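Local structure of extracellular solute-binding protein, family 1 (Trichodesmium erythraeum IMS101, 6G7N) at residues S8-Y11 / D12-A16; I105-K109 / N110-P114; N176-A179 / Q180-V184; S196-L199 / A200-K203. The protein binds ferric iron and probably hands it to an ABC transporter for uptake into the cell. All coordinates share one frame; numbering follows the deposited sequence. Where two conformers were deposited one is given.

Interaction 1 (S8-Y11 / D12-A16); sequences SRHY and DTDQA. With DAL (D-alanine), chain C.
Asp14 reaches back to Tyr11 and closes the turn that leads into helix 15-25. Its side chain can be followed outward from the backbone. CB passes beside the imidazole of His10, 3.8 Å from His10 ND1; that nitrogen bonds Tyr18. CG sits anti to the carbonyl carbon (chi1 -65°), which brings the carboxylate back to the Tyr11 amide. Asp14 OD2 then accepts a hydrogen bond from Tyr11 N at 2.9 Å, nearly straight (174°) and met from above the carboxylate plane. The backbone answers in the other direction, as Asp14 N donates to Tyr11 O at 2.8 Å. A water that accepts from Arg9 NH1 at 2.8 Å also lies within bonding distance of Asp14 OD1. The opposite charges stay apart, with Arg9 NH1 4.0 Å from Asp14 OD2. Ser234 and Phe264 hold the rest of the guanidinium. Beyond the turn, Tyr11 OH lies 2.8 Å from OXT of the bound D-alanine, which meets the ring at its edge. The arrangement is the loop between a parallel strand and its helix in the beta-alpha-beta start of a periplasmic-binding-protein fold, here lining the ligand pocket.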
loop_
_atom_site.group_PDB
_atom_site.type_symbol
_atom_site.label_atom_id
_atom_site.label_comp_id
_atom_site.label_asym_id
_atom_site.label_seq_id
_atom_site.Cartn_x
_atom_site.Cartn_y
_atom_site.Cartn_z
ATOM N N SER A 8 -7.732 6.462 8.291
ATOM C CA SER A 8 -7.880 6.984 6.926
ATOM C C SER A 8 -8.321 5.928 5.896
ATOM O O SER A 8 -8.423 6.213 4.700
ATOM C CB SER A 8 -6.562 7.629 6.484
ATOM O OG SER A 8 -5.540 6.660 6.336
ATOM N N ARG A 9 -8.530 4.700 6.371
ATOM C CA ARG A 9 -8.650 3.479 5.535
ATOM C C ARG A 9 -10.038 2.833 5.621
ATOM O O ARG A 9 -10.269 1.745 5.079
ATOM C CB ARG A 9 -7.509 2.510 5.970
ATOM C CG ARG A 9 -7.436 1.083 5.372
ATOM C CD ARG A 9 -7.448 0.990 3.854
ATOM N NE ARG A 9 -7.381 -0.398 3.402
ATOM C CZ ARG A 9 -8.413 -1.233 3.435
ATOM N NH1 ARG A 9 -9.603 -0.836 3.844
ATOM N NH2 ARG A 9 -8.242 -2.495 3.040
ATOM N N HIS A 10 -10.988 3.523 6.247
ATOM C CA HIS A 10 -12.336 2.981 6.377
ATOM C C HIS A 10 -13.057 3.000 5.020
ATOM O O HIS A 10 -13.081 4.012 4.326
ATOM C CB HIS A 10 -13.145 3.810 7.404
ATOM C CG HIS A 10 -14.598 3.464 7.458
ATOM N ND1 HIS A 10 -15.098 2.424 8.213
ATOM C CD2 HIS A 10 -15.650 4.032 6.823
ATOM C CE1 HIS A 10 -16.414 2.385 8.047
ATOM N NE2 HIS A 10 -16.767 3.341 7.200
ATOM N N TYR A 11 -13.705 1.885 4.698
ATOM C CA TYR A 11 -14.715 1.780 3.632
ATOM C C TYR A 11 -16.035 1.365 4.271
ATOM O O TYR A 11 -16.045 0.737 5.327
ATOM C CB TYR A 11 -14.274 0.801 2.543
ATOM C CG TYR A 11 -13.148 1.362 1.731
ATOM C CD1 TYR A 11 -13.374 2.267 0.702
ATOM C CD2 TYR A 11 -11.825 1.073 2.048
ATOM C CE1 TYR A 11 -12.307 2.806 -0.014
ATOM C CE2 TYR A 11 -10.765 1.611 1.353
ATOM C CZ TYR A 11 -11.001 2.468 0.316
ATOM O OH TYR A 11 -9.933 3.005 -0.380
ATOM N N ASP A 12 -17.167 1.687 3.635
ATOM C CA ASP A 12 -18.507 1.408 4.194
ATOM C C ASP A 12 -18.708 -0.041 4.598
ATOM O O ASP A 12 -19.353 -0.348 5.607
ATOM C CB ASP A 12 -19.590 1.796 3.162
ATOM C CG ASP A 12 -20.991 1.903 3.769
ATOM O OD1 ASP A 12 -21.110 2.457 4.875
ATOM O OD2 ASP A 12 -21.975 1.461 3.135
ATOM N N THR A 13 -18.170 -0.938 3.781
ATOM C CA THR A 13 -18.277 -2.355 4.038
ATOM C C THR A 13 -17.571 -2.780 5.352
ATOM O O THR A 13 -17.907 -3.836 5.904
ATOM C CB THR A 13 -17.740 -3.154 2.838
ATOM O OG1 THR A 13 -16.453 -2.651 2.474
ATOM C CG2 THR A 13 -18.673 -3.051 1.627
ATOM N N ASP A 14 -16.671 -1.949 5.883
ATOM C CA ASP A 14 -16.011 -2.255 7.139
ATOM C C ASP A 14 -16.954 -2.180 8.339
ATOM O O ASP A 14 -16.634 -2.715 9.384
ATOM C CB ASP A 14 -14.805 -1.318 7.389
ATOM C CG ASP A 14 -13.670 -1.493 6.369
ATOM O OD1 ASP A 14 -13.561 -2.588 5.784
ATOM O OD2 ASP A 14 -12.884 -0.536 6.163
ATOM N N GLN A 15 -18.118 -1.549 8.188
ATOM C CA GLN A 15 -19.103 -1.609 9.308
ATOM C C GLN A 15 -19.462 -3.050 9.736
ATOM O O GLN A 15 -19.657 -3.317 10.916
ATOM C CB GLN A 15 -20.368 -0.839 8.967
ATOM C CG GLN A 15 -21.262 -0.609 10.184
ATOM C CD GLN A 15 -20.609 0.250 11.246
ATOM O OE1 GLN A 15 -20.088 1.300 10.935
ATOM N NE2 GLN A 15 -20.600 -0.208 12.506
ATOM N N ALA A 16 -19.409 -3.993 8.790
ATOM C CA ALA A 16 -19.622 -5.426 9.128
ATOM C C ALA A 16 -18.554 -5.966 10.076
ATOM O O ALA A 16 -18.839 -6.753 10.963
ATOM C CB ALA A 16 -19.688 -6.285 7.870
HETATM N N DAL C . -5.853 5.450 -1.640
HETATM C CA DAL C . -6.898 4.784 -0.793
HETATM C CB DAL C . -7.225 5.642 0.419
HETATM C C DAL C . -6.536 3.390 -0.398
HETATM O O DAL C . -5.511 2.916 -0.928
HETATM O OXT DAL C . -7.278 2.795 0.429
HETATM O O HOH W 1 -11.821 -2.498 3.628
#

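Interaction 2 (I105-K109 / N110-P114); sequences IMYNK and NKVQP
Asn108 fastens the chain as it turns away from the end of strand 96-108, and it does so with two oxygens. Among the hydrogen bonds, Asn108 O accepts from Val112 N at 2.9 Å, a bond four residues long that closes an alpha-turn. Lys111 N gives a weaker bond to the same carbonyl. The side chain adds a second grip: with CG anti to the backbone N (chi1 -179°), Asn108 OD1 receives Lys111 N at 2.9 Å, the donor tilted slightly from the carbonyl plane. With an alanine at this position, Lys111 N would probably keep only its weak bond to Asn108 O, and the turn is likely to be freer to move. Water bonds form a second group. One water donates to Lys109 O and to Val112 O, the latter at 2.7 Å. Another joins Lys109 O to Gln113 OE1. The apolar contacts belong to Tyr107. Its CB rests 4.0 Å from Val112 CG1, and farther out Tyr107 CE2 lies 4.2 Å from Pro114 CD, so the side chain runs along the returning chain. Strand 96-108 is flanked here by two antiparallel neighbours: Tyr107 bonds through its backbone to Gly218 of strand 217-220, and its side chain touches Ile191 of strand 191-195. Asn108 ND2 bonds Val184 O of helix 177-186.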
loop_
_atom_site.group_PDB
_atom_site.type_symbol
_atom_site.label_atom_id
_atom_site.label_comp_id
_atom_site.label_asym_id
_atom_site.label_seq_id
_atom_site.Cartn_x
_atom_site.Cartn_y
_atom_site.Cartn_z
ATOM N N ILE A 105 3.452 -3.382 -12.692
ATOM C CA ILE A 105 3.485 -2.790 -14.034
ATOM C C ILE A 105 2.132 -3.044 -14.687
ATOM O O ILE A 105 1.706 -4.197 -14.878
ATOM C CB ILE A 105 4.614 -3.358 -14.891
ATOM C CG1 ILE A 105 5.984 -3.021 -14.292
ATOM C CG2 ILE A 105 4.536 -2.790 -16.311
ATOM C CD1 ILE A 105 7.136 -3.808 -14.881
ATOM N N MET A 106 1.437 -1.958 -15.006
ATOM C CA MET A 106 0.194 -1.993 -15.790
ATOM C C MET A 106 0.592 -1.828 -17.249
ATOM O O MET A 106 1.386 -0.922 -17.573
ATOM C CB MET A 106 -0.721 -0.848 -15.373
ATOM C CG MET A 106 -1.094 -0.851 -13.892
ATOM S SD MET A 106 -2.148 -2.268 -13.476
ATOM C CE MET A 106 -2.421 -1.957 -11.710
ATOM N N TYR A 107 0.094 -2.705 -18.137
ATOM C CA TYR A 107 0.541 -2.669 -19.528
ATOM C C TYR A 107 -0.629 -2.713 -20.492
ATOM O O TYR A 107 -1.661 -3.332 -20.244
ATOM C CB TYR A 107 1.526 -3.791 -19.854
ATOM C CG TYR A 107 1.004 -5.197 -19.683
ATOM C CD1 TYR A 107 1.046 -5.852 -18.459
ATOM C CD2 TYR A 107 0.467 -5.901 -20.781
ATOM C CE1 TYR A 107 0.561 -7.139 -18.306
ATOM C CE2 TYR A 107 -0.030 -7.190 -20.613
ATOM C CZ TYR A 107 0.023 -7.814 -19.379
ATOM O OH TYR A 107 -0.462 -9.089 -19.216
ATOM N N ASN A 108 -0.477 -2.000 -21.605
ATOM C CA ASN A 108 -1.486 -2.021 -22.670
ATOM C C ASN A 108 -1.386 -3.376 -23.381
ATOM O O ASN A 108 -0.358 -3.695 -23.977
ATOM C CB ASN A 108 -1.247 -0.876 -23.626
ATOM C CG ASN A 108 -2.277 -0.833 -24.724
ATOM O OD1 ASN A 108 -2.240 -1.634 -25.645
ATOM N ND2 ASN A 108 -3.216 0.087 -24.604
ATOM N N LYS A 109 -2.466 -4.155 -23.334
ATOM C CA LYS A 109 -2.446 -5.508 -23.878
ATOM C C LYS A 109 -2.226 -5.566 -25.396
ATOM O O LYS A 109 -1.655 -6.530 -25.902
ATOM C CB LYS A 109 -3.716 -6.269 -23.508
ATOM C CG LYS A 109 -3.877 -6.552 -22.020
ATOM C CD LYS A 109 -5.041 -7.502 -21.778
ATOM C CE LYS A 109 -5.148 -7.866 -20.310
ATOM N NZ LYS A 109 -6.153 -8.950 -20.034
ATOM N N ASN A 110 -2.682 -4.536 -26.107
ATOM C CA ASN A 110 -2.499 -4.444 -27.545
ATOM C C ASN A 110 -1.031 -4.183 -27.902
ATOM O O ASN A 110 -0.513 -4.740 -28.887
ATOM C CB ASN A 110 -3.390 -3.316 -28.083
ATOM C CG ASN A 110 -3.474 -3.302 -29.578
ATOM O OD1 ASN A 110 -3.762 -4.317 -30.192
ATOM N ND2 ASN A 110 -3.216 -2.148 -30.173
ATOM N N LYS A 111 -0.362 -3.325 -27.121
ATOM C CA LYS A 111 0.971 -2.838 -27.492
ATOM C C LYS A 111 2.123 -3.614 -26.839
ATOM O O LYS A 111 3.249 -3.559 -27.342
ATOM C CB LYS A 111 1.104 -1.339 -27.186
ATOM C CG LYS A 111 0.043 -0.445 -27.827
ATOM C CD LYS A 111 0.064 -0.456 -29.329
ATOM C CE LYS A 111 1.232 0.357 -29.830
ATOM N NZ LYS A 111 1.138 0.515 -31.306
ATOM N N VAL A 112 1.861 -4.305 -25.719
ATOM C CA VAL A 112 2.903 -4.908 -24.898
ATOM C C VAL A 112 2.557 -6.358 -24.585
ATOM O O VAL A 112 1.520 -6.634 -23.980
ATOM C CB VAL A 112 3.067 -4.129 -23.578
ATOM C CG1 VAL A 112 4.152 -4.743 -22.689
ATOM C CG2 VAL A 112 3.433 -2.678 -23.838
ATOM N N GLN A 113 3.441 -7.270 -24.966
ATOM C CA GLN A 113 3.337 -8.672 -24.552
ATOM C C GLN A 113 4.024 -8.835 -23.204
ATOM O O GLN A 113 5.047 -8.200 -22.964
ATOM C CB GLN A 113 4.006 -9.570 -25.592
ATOM C CG GLN A 113 3.399 -9.482 -26.995
ATOM C CD GLN A 113 1.921 -9.765 -26.996
ATOM O OE1 GLN A 113 1.114 -8.930 -27.420
ATOM N NE2 GLN A 113 1.548 -10.919 -26.464
ATOM N N PRO A 114 3.470 -9.651 -22.294
ATOM C CA PRO A 114 4.142 -9.824 -20.971
ATOM C C PRO A 114 5.574 -10.323 -21.056
ATOM O O PRO A 114 6.361 -10.031 -20.172
ATOM C CB PRO A 114 3.256 -10.832 -20.225
ATOM C CG PRO A 114 2.065 -11.057 -21.072
ATOM C CD PRO A 114 2.151 -10.304 -22.356
HETATM O O HOH W 2 -0.498 -8.387 -24.217
HETATM O O HOH W 3 -1.816 -8.278 -27.925
#

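Interaction 3 (N176-A179 / Q180-V184); sequences NDTA and QIKAV
Asn176 O is gripped twice by Gln180. The backbone Gln180 N donates to it at 3.2 Å, and the side-chain Gln180 NE2 at 3.0 Å. The two donors come from opposite faces of the carbonyl plane, NE2 standing well above it. The glutamine reaches this place by folding back on itself, with chi1, chi2 and chi3 all near -47°. This bend also lays Gln180 CG against the same oxygen, 3.3 Å from Asn176 O. Gln180 NE2 has a second acceptor in Glu174 O, so the amide ties the first turn of the helix to the chain before it. A leucine in its place has no amide, and would probably leave Glu174 O without this partner and the first turn less firmly tied to the chain before it. Asn176 is also the N-cap: its OD1 accepts from Ala179 N at 3.0 Å, the donor almost in line with the side-chain carbonyl. Regular helix bonds follow, such as Lys182 N to Thr178 O at 2.9 Å. Thr178 and Lys182 run alongside each other in the same direction, with Thr178 CG2 3.8 Å from Lys182 CE. The extended lysine carries its amine onward from there. Asp177 turns away from this contact to a salt bridge with Arg103 and a bond from Asn195 N. Helix 177-186 packs through Thr178 and Ile181 on helix 196-204, while Gln180 and Val184 rest on Val133 of strand 132-133.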
loop_
_atom_site.group_PDB
_atom_site.type_symbol
_atom_site.label_atom_id
_atom_site.label_comp_id
_atom_site.label_asym_id
_atom_site.label_seq_id
_atom_site.Cartn_x
_atom_site.Cartn_y
_atom_site.Cartn_z
ATOM N N ASN A 176 -3.782 10.556 -10.548
ATOM C CA ASN A 176 -3.577 9.513 -9.548
ATOM C C ASN A 176 -3.286 8.163 -10.206
ATOM O O ASN A 176 -2.991 8.098 -11.411
ATOM C CB ASN A 176 -4.791 9.503 -8.604
ATOM C CG ASN A 176 -6.084 9.158 -9.292
ATOM O OD1 ASN A 176 -6.094 8.647 -10.407
ATOM N ND2 ASN A 176 -7.197 9.466 -8.630
ATOM N N ASP A 177 -3.281 7.074 -9.437
ATOM C CA ASP A 177 -2.928 5.784 -10.016
ATOM C C ASP A 177 -3.932 5.356 -11.090
ATOM O O ASP A 177 -3.568 4.833 -12.123
ATOM C CB ASP A 177 -2.830 4.659 -8.955
ATOM C CG ASP A 177 -1.447 4.476 -8.334
ATOM O OD1 ASP A 177 -0.553 5.360 -8.501
ATOM O OD2 ASP A 177 -1.260 3.428 -7.677
ATOM N N THR A 178 -5.218 5.576 -10.799
ATOM C CA THR A 178 -6.268 5.235 -11.764
ATOM C C THR A 178 -6.085 5.997 -13.084
ATOM O O THR A 178 -6.302 5.452 -14.171
ATOM C CB THR A 178 -7.642 5.512 -11.127
ATOM O OG1 THR A 178 -7.779 4.676 -9.977
ATOM C CG2 THR A 178 -8.777 5.318 -12.105
ATOM N N ALA A 179 -5.658 7.247 -12.982
ATOM C CA ALA A 179 -5.377 8.043 -14.178
ATOM C C ALA A 179 -4.260 7.421 -15.002
ATOM O O ALA A 179 -4.295 7.497 -16.236
ATOM C CB ALA A 179 -5.051 9.477 -13.817
ATOM N N GLN A 180 -3.278 6.786 -14.348
ATOM C CA GLN A 180 -2.204 6.144 -15.120
ATOM C C GLN A 180 -2.755 4.932 -15.876
ATOM O O GLN A 180 -2.407 4.701 -17.027
ATOM C CB GLN A 180 -1.025 5.751 -14.232
ATOM C CG GLN A 180 -0.543 6.822 -13.279
ATOM C CD GLN A 180 -0.354 8.178 -13.885
ATOM O OE1 GLN A 180 0.266 8.326 -14.938
ATOM N NE2 GLN A 180 -0.905 9.191 -13.218
ATOM N N ILE A 181 -3.613 4.155 -15.213
ATOM C CA ILE A 181 -4.228 3.009 -15.862
ATOM C C ILE A 181 -5.039 3.464 -17.088
ATOM O O ILE A 181 -4.952 2.845 -18.169
ATOM C CB ILE A 181 -5.105 2.215 -14.866
ATOM C CG1 ILE A 181 -4.233 1.642 -13.733
ATOM C CG2 ILE A 181 -5.875 1.118 -15.577
ATOM C CD1 ILE A 181 -5.021 1.036 -12.594
ATOM N N LYS A 182 -5.825 4.530 -16.921
ATOM C CA LYS A 182 -6.610 5.030 -18.037
ATOM C C LYS A 182 -5.695 5.519 -19.185
ATOM O O LYS A 182 -6.024 5.343 -20.364
ATOM C CB LYS A 182 -7.555 6.119 -17.574
ATOM C CG LYS A 182 -8.678 5.589 -16.688
ATOM C CD LYS A 182 -9.596 6.685 -16.164
ATOM C CE LYS A 182 -10.723 6.210 -15.258
ATOM N NZ LYS A 182 -11.487 7.381 -14.706
ATOM N N ALA A 183 -4.556 6.136 -18.861
ATOM C CA ALA A 183 -3.612 6.622 -19.861
ATOM C C ALA A 183 -2.976 5.457 -20.611
ATOM O O ALA A 183 -2.747 5.542 -21.824
ATOM C CB ALA A 183 -2.564 7.522 -19.217
ATOM N N VAL A 184 -2.687 4.363 -19.912
ATOM C CA VAL A 184 -2.173 3.159 -20.568
ATOM C C VAL A 184 -3.216 2.571 -21.536
ATOM O O VAL A 184 -2.907 2.266 -22.689
ATOM C CB VAL A 184 -1.722 2.123 -19.528
ATOM C CG1 VAL A 184 -1.416 0.782 -20.158
ATOM C CG2 VAL A 184 -0.496 2.626 -18.765
#

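Interaction 4 (S196-L199 / A200-K203); sequences SYYL and ARLK. With FE (Fe (III) ion), chain E; DAL (D-alanine), chain C.
Tyr197 O accepts from Arg201 N at 2.9 Å and Leu199 O from Lys203 N at 3.0 Å, whereas the helical bond of Leu202 N to Tyr198 O is weak. The side chains of Tyr197, Tyr198 and Arg201 run the same way from this helix. CG of Tyr197 lies between its backbone N and carbonyl carbon (chi1 59°), and this aims the hydroxyl at the iron. Tyr197 OH binds the metal at 2.0 Å, with the iron in the plane of the ring at its edge. Asn195 ND2 also hydrogen-bonds this oxygen. Tyr198 OH binds the iron at the same length. Together with Tyr141 the two tyrosines make the tyrosine-rich iron site of this solute-binding protein. D-alanine also binds the iron, through its N at 2.2 Å and its O at 2.1 Å. The two rings also pack together, as Tyr197 CE1 stands over one face of the Tyr198 ring, offset toward its rim. Arg201 flanks the pair from the next turn. Its guanidinium presents a face to the edge of the Tyr198 ring, the planes 71° apart, with Arg201 NH1 3.8 Å from Tyr198 CE1. Arg201 NE donates to a water lying near Tyr197 O, and Arg201 NH2 bonds Asn268.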
loop_
_atom_site.group_PDB
_atom_site.type_symbol
_atom_site.label_atom_id
_atom_site.label_comp_id
_atom_site.label_asym_id
_atom_site.label_seq_id
_atom_site.Cartn_x
_atom_site.Cartn_y
_atom_site.Cartn_z
ATOM N N SER A 196 -2.068 -2.659 -7.426
ATOM C CA SER A 196 -2.883 -3.752 -7.930
ATOM C C SER A 196 -4.390 -3.513 -7.780
ATOM O O SER A 196 -5.173 -3.805 -8.703
ATOM C CB SER A 196 -2.458 -5.032 -7.167
ATOM O OG SER A 196 -2.468 -4.854 -5.743
ATOM N N TYR A 197 -4.800 -3.017 -6.612
ATOM C CA TYR A 197 -6.208 -2.879 -6.314
ATOM C C TYR A 197 -6.912 -1.859 -7.193
ATOM O O TYR A 197 -8.142 -1.901 -7.291
ATOM C CB TYR A 197 -6.433 -2.597 -4.809
ATOM C CG TYR A 197 -5.771 -1.356 -4.302
ATOM C CD1 TYR A 197 -6.365 -0.113 -4.393
ATOM C CD2 TYR A 197 -4.513 -1.412 -3.712
ATOM C CE1 TYR A 197 -5.728 1.028 -3.911
ATOM C CE2 TYR A 197 -3.865 -0.276 -3.240
ATOM C CZ TYR A 197 -4.443 0.965 -3.371
ATOM O OH TYR A 197 -3.776 2.089 -2.972
ATOM N N TYR A 198 -6.185 -0.939 -7.828
ATOM C CA TYR A 198 -6.842 0.035 -8.701
ATOM C C TYR A 198 -7.326 -0.618 -9.997
ATOM O O TYR A 198 -8.349 -0.199 -10.554
ATOM C CB TYR A 198 -5.946 1.250 -8.997
ATOM C CG TYR A 198 -5.707 2.129 -7.802
ATOM C CD1 TYR A 198 -6.741 2.831 -7.197
ATOM C CD2 TYR A 198 -4.441 2.237 -7.241
ATOM C CE1 TYR A 198 -6.511 3.625 -6.101
ATOM C CE2 TYR A 198 -4.213 3.027 -6.130
ATOM C CZ TYR A 198 -5.251 3.709 -5.550
ATOM O OH TYR A 198 -5.034 4.474 -4.428
ATOM N N LEU A 199 -6.603 -1.614 -10.507
ATOM C CA LEU A 199 -7.098 -2.326 -11.673
ATOM C C LEU A 199 -8.298 -3.194 -11.293
ATOM O O LEU A 199 -9.309 -3.225 -12.016
ATOM C CB LEU A 199 -6.000 -3.153 -12.333
ATOM C CG LEU A 199 -6.404 -3.862 -13.609
ATOM C CD1 LEU A 199 -6.868 -2.902 -14.715
ATOM C CD2 LEU A 199 -5.256 -4.716 -14.124
ATOM N N ALA A 200 -8.189 -3.886 -10.156
ATOM C CA ALA A 200 -9.319 -4.650 -9.640
ATOM C C ALA A 200 -10.582 -3.817 -9.455
ATOM O O ALA A 200 -11.701 -4.265 -9.735
ATOM C CB ALA A 200 -8.918 -5.351 -8.373
ATOM N N ARG A 201 -10.401 -2.595 -8.957
ATOM C CA ARG A 201 -11.522 -1.693 -8.742
ATOM C C ARG A 201 -12.267 -1.413 -10.061
ATOM O O ARG A 201 -13.509 -1.435 -10.093
ATOM C CB ARG A 201 -11.026 -0.405 -8.130
ATOM C CG ARG A 201 -12.114 0.525 -7.705
ATOM C CD ARG A 201 -11.539 1.810 -7.130
ATOM N NE ARG A 201 -10.771 1.620 -5.889
ATOM C CZ ARG A 201 -10.198 2.622 -5.238
ATOM N NH1 ARG A 201 -10.243 3.854 -5.744
ATOM N NH2 ARG A 201 -9.560 2.420 -4.096
ATOM N N LEU A 202 -11.507 -1.179 -11.144
ATOM C CA LEU A 202 -12.114 -0.969 -12.451
ATOM C C LEU A 202 -12.833 -2.192 -12.950
ATOM O O LEU A 202 -13.925 -2.085 -13.544
ATOM C CB LEU A 202 -11.065 -0.491 -13.458
ATOM C CG LEU A 202 -10.499 0.889 -13.202
ATOM C CD1 LEU A 202 -9.202 1.058 -13.984
ATOM C CD2 LEU A 202 -11.475 1.991 -13.576
ATOM N N LYS A 203 -12.214 -3.365 -12.768
ATOM C CA LYS A 203 -12.764 -4.659 -13.227
ATOM C C LYS A 203 -14.104 -4.986 -12.570
ATOM O O LYS A 203 -14.874 -5.775 -13.115
ATOM C CB LYS A 203 -11.817 -5.829 -12.925
ATOM C CG LYS A 203 -10.513 -5.895 -13.706
ATOM C CD LYS A 203 -10.641 -6.723 -14.979
ATOM C CE LYS A 203 -9.309 -6.841 -15.705
ATOM N NZ LYS A 203 -9.355 -7.858 -16.792
HETATM FE FE FE E . -4.627 3.851 -2.581
HETATM N N DAL C . -5.853 5.450 -1.640
HETATM C CA DAL C . -6.898 4.784 -0.793
HETATM C CB DAL C . -7.225 5.642 0.419
HETATM C C DAL C . -6.536 3.390 -0.398
HETATM O O DAL C . -5.511 2.916 -0.928
HETATM O OXT DAL C . -7.278 2.795 0.429
HETATM O O HOH W 4 -9.931 -1.110 -5.006
#

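Interactions 1 and 4 meet at the ligand from different parts of the chain. Their centres are about 18 Å apart, yet both touch D-alanine, and Tyr11 OH packs 3.8 Å from Arg201 NH2. Interaction 3 backs the iron site: its centre is about 11 Å from that of interaction 4, and Asp177 OD2 lies 3.4 Å from Tyr198 CE2. In interaction 3 the side chain of Asp177 is about 6 Å from the bound iron(III) ion. Interaction 2 lies farther out, its centre about 33 Å from that of interaction 1. Met106 joins it to both helices, with its CG 4.0 Å from Ile181 CG1 and its CE 3.8 Å from Leu199 CB.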